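Local structure of Uly1 (Catenovulum maritimum, 7DRQ) at residues H49-K54 / P204-S209; F61-R66 / N109-A114. The protein probably depolymerises ulvan, a sulfated polysaccharide of green algae, as a calcium-binding lyase of polysaccharide lyase family 24. All blocks are in the same frame, centred on the assembly; numbering follows the deposited sequence.

Interaction 1: residues H49-K54 / P204-S209; sequences HGDAIK and PTFFTS
The carboxylate of D51 is the flat group at the centre of this contact, and its OD2 is approached from opposite faces by the backbone N of F206 and by NZ of K54. F206 N donates to D51 OD2 over 2.9 Å from well above the carboxylate plane (40° out of it), with the N-H fairly straight (156°). On the other face, K54 NZ closes a salt bridge of 2.8 Å to D51 OD2 from its syn side. The same OD2 lies at the edge of the F206 ring, close to its plane and 3.7 Å from CD2. D51, the centre of an inverse gamma turn just before strand 53-56, joins the sheet of that strand to strand 201-208, an outermost strand of another sheet of the probable β-propeller. It extends there because its CG stands opposite the backbone N (chi1 -168°). Bends at chi2 and chi4 bring K54 NZ back to the carboxylate, 3.6 Å from F206 CB. A water also links the two backbones, accepting from D51 N and donating to P204 O. Putting an alanine at D51 removes the carboxylate and is likely to leave F206 N without its acceptor and K54 without its opposite charge. OD2 thus ties its turn to a distant strand: it satisfies a strand-edge amide and, together with V113 O, which also accepts from K54 NZ, fixes the lysine's charged end.

Interaction 2: residues F61-R66 / N109-A114; sequences FMTWYR and NTIAVA
T63 and Y65 interleave with I111 and V113 in a buried side-chain packing contact between two sheets of the probable β-propeller, joining the second strand of one (59-65) to the first strand of the next (111-115). The strands run nearly antiparallel, at 164°, with their axes 6.9 Å apart, and it is side chains that bridge the gap. I111 CD1 sits over the face of the Y65 ring in a CH-pi contact, 3.6 Å from the ring centroid and only 7° off the normal, while I111 CG1 leans toward CZ. At the edge of that ring, Y65 OH donates to N109 O over 2.7 Å, nearly along the C=O axis. T63 is turned so that OG1 lies between its own N and carbonyl carbon (chi1 67°); there it donates to I111 O at 2.6 Å. Its methyl CG2 meanwhile packs 3.6 Å from V113 CB. Beyond the pair, H95 meets the Y65 ring, and the amide of N109 is engaged by D127. T63 OG1 and Y65 OH thus each find a main-chain acceptor inside a largely apolar interface, and the tyrosine ring is held both at its hydroxyl and on its face.

How the interactions relate
Interactions 1 and 2 lie side by side, their centres about 9 Å apart, and interaction 2 is nested within the chain loop that interaction 1 closes. Strands 53-56 and 59-65 are neighbours in one sheet, where K54 O takes a probable hydrogen bond of 2.8 Å from F61 N. Strand 111-115 serves both contacts: V113 and I111 face 61-66, whereas A112 and A114 turn to 204-209, with A114 CB 3.3 Å from F206 CG. Three sheets thereby meet around one strand. Interaction 1 is remote from the calcium sites; in interaction 2 the Y65 side chain lies about 9 Å from that of K185, which binds calcium with D173 and D183.

Interaction 1: residues H49-K54 / P204-S209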
# COMPACT_ATOMS: atom_id res chain seq x y z
N HIS A 49 8.76 -1.12 1.04
CA HIS A 49 7.56 -0.73 1.76
C HIS A 49 6.64 0.02 0.80
O HIS A 49 7.11 0.78 -0.04
CB HIS A 49 7.90 0.15 2.96
CG HIS A 49 6.82 0.21 4.00
ND1 HIS A 49 6.25 -0.92 4.54
CD2 HIS A 49 6.23 1.26 4.61
CE1 HIS A 49 5.34 -0.56 5.44
NE2 HIS A 49 5.32 0.76 5.50
N GLY A 50 5.34 -0.20 0.96
CA GLY A 50 4.35 0.45 0.11
C GLY A 50 4.20 -0.28 -1.22
O GLY A 50 4.61 -1.43 -1.39
N ASP A 51 3.59 0.43 -2.18
CA ASP A 51 3.30 -0.13 -3.50
C ASP A 51 4.54 -0.03 -4.39
O ASP A 51 4.57 0.65 -5.42
CB ASP A 51 2.10 0.58 -4.10
CG ASP A 51 1.55 -0.12 -5.31
OD1 ASP A 51 1.68 -1.37 -5.38
OD2 ASP A 51 1.01 0.57 -6.19
N ALA A 52 5.58 -0.73 -3.96
CA ALA A 52 6.94 -0.43 -4.41
C ALA A 52 7.47 -1.38 -5.46
O ALA A 52 8.64 -1.26 -5.84
CB ALA A 52 7.89 -0.42 -3.20
N ILE A 53 6.68 -2.34 -5.93
CA ILE A 53 7.18 -3.26 -6.95
C ILE A 53 6.07 -3.59 -7.94
O ILE A 53 4.94 -3.89 -7.55
CB ILE A 53 7.76 -4.54 -6.31
CG1 ILE A 53 8.03 -5.59 -7.38
CG2 ILE A 53 6.86 -5.09 -5.21
CD1 ILE A 53 9.01 -6.66 -6.92
N LYS A 54 6.40 -3.52 -9.23
CA LYS A 54 5.47 -3.89 -10.29
C LYS A 54 6.21 -4.67 -11.36
O LYS A 54 7.43 -4.51 -11.53
CB LYS A 54 4.80 -2.67 -10.95
CG LYS A 54 3.87 -1.88 -10.04
CD LYS A 54 2.69 -2.74 -9.62
CE LYS A 54 2.06 -2.17 -8.36
NZ LYS A 54 1.56 -0.75 -8.61
N PRO A 204 -0.49 6.03 -1.60
CA PRO A 204 -0.70 5.78 -3.04
C PRO A 204 -0.58 4.29 -3.35
O PRO A 204 0.41 3.65 -3.00
CB PRO A 204 0.41 6.59 -3.71
CG PRO A 204 1.52 6.59 -2.66
CD PRO A 204 0.82 6.65 -1.32
N THR A 205 -1.62 3.74 -3.99
CA THR A 205 -1.64 2.34 -4.39
C THR A 205 -2.30 2.23 -5.76
O THR A 205 -3.49 2.53 -5.89
CB THR A 205 -2.40 1.47 -3.37
OG1 THR A 205 -1.77 1.59 -2.09
CG2 THR A 205 -2.36 -0.00 -3.80
N PHE A 206 -1.52 1.82 -6.76
CA PHE A 206 -2.02 1.62 -8.10
C PHE A 206 -2.55 0.20 -8.28
O PHE A 206 -2.13 -0.74 -7.60
CB PHE A 206 -0.92 1.84 -9.14
CG PHE A 206 -0.32 3.22 -9.15
CD1 PHE A 206 -0.90 4.25 -9.90
CD2 PHE A 206 0.89 3.47 -8.50
CE1 PHE A 206 -0.31 5.50 -9.95
CE2 PHE A 206 1.48 4.72 -8.55
CZ PHE A 206 0.88 5.74 -9.28
N PHE A 207 -3.46 0.04 -9.23
CA PHE A 207 -3.87 -1.29 -9.68
C PHE A 207 -4.22 -1.21 -11.16
O PHE A 207 -4.51 -0.14 -11.69
CB PHE A 207 -5.04 -1.85 -8.86
CG PHE A 207 -6.22 -0.92 -8.73
CD1 PHE A 207 -6.26 0.05 -7.72
CD2 PHE A 207 -7.32 -1.03 -9.58
CE1 PHE A 207 -7.35 0.89 -7.58
CE2 PHE A 207 -8.42 -0.19 -9.44
CZ PHE A 207 -8.43 0.77 -8.45
N THR A 208 -4.19 -2.37 -11.82
CA THR A 208 -4.42 -2.47 -13.25
C THR A 208 -5.49 -3.51 -13.55
O THR A 208 -5.64 -4.49 -12.82
CB THR A 208 -3.14 -2.84 -14.03
OG1 THR A 208 -2.57 -4.04 -13.48
CG2 THR A 208 -2.11 -1.73 -13.90
N SER A 209 -6.20 -3.30 -14.64
CA SER A 209 -7.23 -4.23 -15.06
C SER A 209 -6.69 -5.22 -16.09
O SER A 209 -5.57 -5.11 -16.58
CB SER A 209 -8.42 -3.48 -15.64
OG SER A 209 -8.09 -3.00 -16.93
O HOH W 1 2.85 3.14 -1.68
O HOH W 2 -0.81 -2.45 -6.54

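Interaction 2: residues F61-R66 / N109-A114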
# COMPACT_ATOMS: atom_id res chain seq x y z
N PHE A 61 9.91 -3.35 -11.87
CA PHE A 61 10.16 -2.00 -11.39
C PHE A 61 10.07 -1.98 -9.87
O PHE A 61 9.09 -2.46 -9.30
CB PHE A 61 9.16 -1.02 -12.00
CG PHE A 61 9.31 -0.84 -13.48
CD1 PHE A 61 8.70 -1.71 -14.37
CD2 PHE A 61 10.08 0.21 -13.99
CE1 PHE A 61 8.84 -1.54 -15.73
CE2 PHE A 61 10.22 0.38 -15.36
CZ PHE A 61 9.60 -0.50 -16.23
N MSE A 62 11.11 -1.44 -9.22
CA MSE A 62 11.16 -1.39 -7.76
C MSE A 62 11.62 -0.03 -7.27
O MSE A 62 12.60 0.52 -7.78
CB MSE A 62 12.09 -2.48 -7.22
CG MSE A 62 11.62 -3.87 -7.54
SE MSE A 62 13.05 -5.17 -7.11
CE MSE A 62 14.06 -5.11 -8.77
N THR A 63 10.91 0.52 -6.29
CA THR A 63 11.26 1.81 -5.72
C THR A 63 11.87 1.62 -4.34
O THR A 63 11.66 0.61 -3.67
CB THR A 63 10.03 2.72 -5.60
OG1 THR A 63 9.12 2.18 -4.64
CG2 THR A 63 9.33 2.88 -6.96
N TRP A 64 12.62 2.64 -3.91
CA TRP A 64 13.26 2.66 -2.61
C TRP A 64 13.86 4.04 -2.40
O TRP A 64 14.19 4.74 -3.37
CB TRP A 64 14.35 1.57 -2.49
CG TRP A 64 15.34 1.50 -3.65
CD1 TRP A 64 15.09 1.06 -4.92
CD2 TRP A 64 16.73 1.84 -3.61
NE1 TRP A 64 16.25 1.11 -5.68
CE2 TRP A 64 17.26 1.59 -4.90
CE3 TRP A 64 17.59 2.34 -2.62
CZ2 TRP A 64 18.59 1.83 -5.22
CZ3 TRP A 64 18.91 2.57 -2.94
CH2 TRP A 64 19.40 2.31 -4.23
N TYR A 65 13.98 4.44 -1.14
CA TYR A 65 14.84 5.56 -0.76
C TYR A 65 16.24 5.03 -0.51
O TYR A 65 16.41 3.94 0.05
CB TYR A 65 14.33 6.23 0.51
CG TYR A 65 13.03 6.96 0.36
CD1 TYR A 65 12.99 8.24 -0.19
CD2 TYR A 65 11.84 6.39 0.81
CE1 TYR A 65 11.79 8.92 -0.32
CE2 TYR A 65 10.64 7.06 0.68
CZ TYR A 65 10.63 8.32 0.13
OH TYR A 65 9.42 8.97 0.02
N ARG A 66 17.25 5.82 -0.89
CA ARG A 66 18.65 5.45 -0.71
C ARG A 66 19.22 6.05 0.58
O ARG A 66 18.95 7.20 0.91
CB ARG A 66 19.48 5.92 -1.91
CG ARG A 66 20.95 5.51 -1.83
CD ARG A 66 21.71 5.94 -3.09
NE ARG A 66 21.77 7.40 -3.15
CZ ARG A 66 22.05 8.10 -4.24
NH1 ARG A 66 22.32 7.48 -5.38
NH2 ARG A 66 22.06 9.42 -4.18
N ASN A 109 5.36 7.44 4.08
CA ASN A 109 5.74 8.23 2.92
C ASN A 109 6.43 7.39 1.86
O ASN A 109 7.53 7.71 1.41
CB ASN A 109 6.62 9.39 3.36
CG ASN A 109 5.85 10.45 4.11
OD1 ASN A 109 4.82 10.17 4.71
ND2 ASN A 109 6.37 11.68 4.08
N THR A 110 5.77 6.32 1.45
CA THR A 110 6.35 5.37 0.51
C THR A 110 6.41 5.95 -0.90
O THR A 110 5.85 7.00 -1.21
CB THR A 110 5.53 4.08 0.52
OG1 THR A 110 4.16 4.40 0.22
CG2 THR A 110 5.62 3.42 1.87
N ILE A 111 7.10 5.22 -1.78
CA ILE A 111 7.18 5.53 -3.20
C ILE A 111 6.41 4.45 -3.95
O ILE A 111 6.87 3.31 -4.05
CB ILE A 111 8.63 5.58 -3.70
CG1 ILE A 111 9.51 6.44 -2.80
CG2 ILE A 111 8.65 6.04 -5.17
CD1 ILE A 111 11.00 5.99 -2.83
N ALA A 112 5.26 4.82 -4.50
CA ALA A 112 4.46 3.90 -5.30
C ALA A 112 4.84 4.04 -6.77
O ALA A 112 5.14 5.14 -7.24
CB ALA A 112 2.97 4.17 -5.13
N VAL A 113 4.84 2.91 -7.49
CA VAL A 113 5.19 2.90 -8.90
C VAL A 113 4.11 2.15 -9.67
O VAL A 113 3.52 1.18 -9.18
CB VAL A 113 6.58 2.27 -9.15
CG1 VAL A 113 6.63 0.80 -8.65
CG2 VAL A 113 6.98 2.37 -10.62
N ALA A 114 3.84 2.61 -10.89
CA ALA A 114 2.99 1.88 -11.82
C ALA A 114 3.46 2.11 -13.25
O ALA A 114 4.04 3.16 -13.58
CB ALA A 114 1.52 2.30 -11.72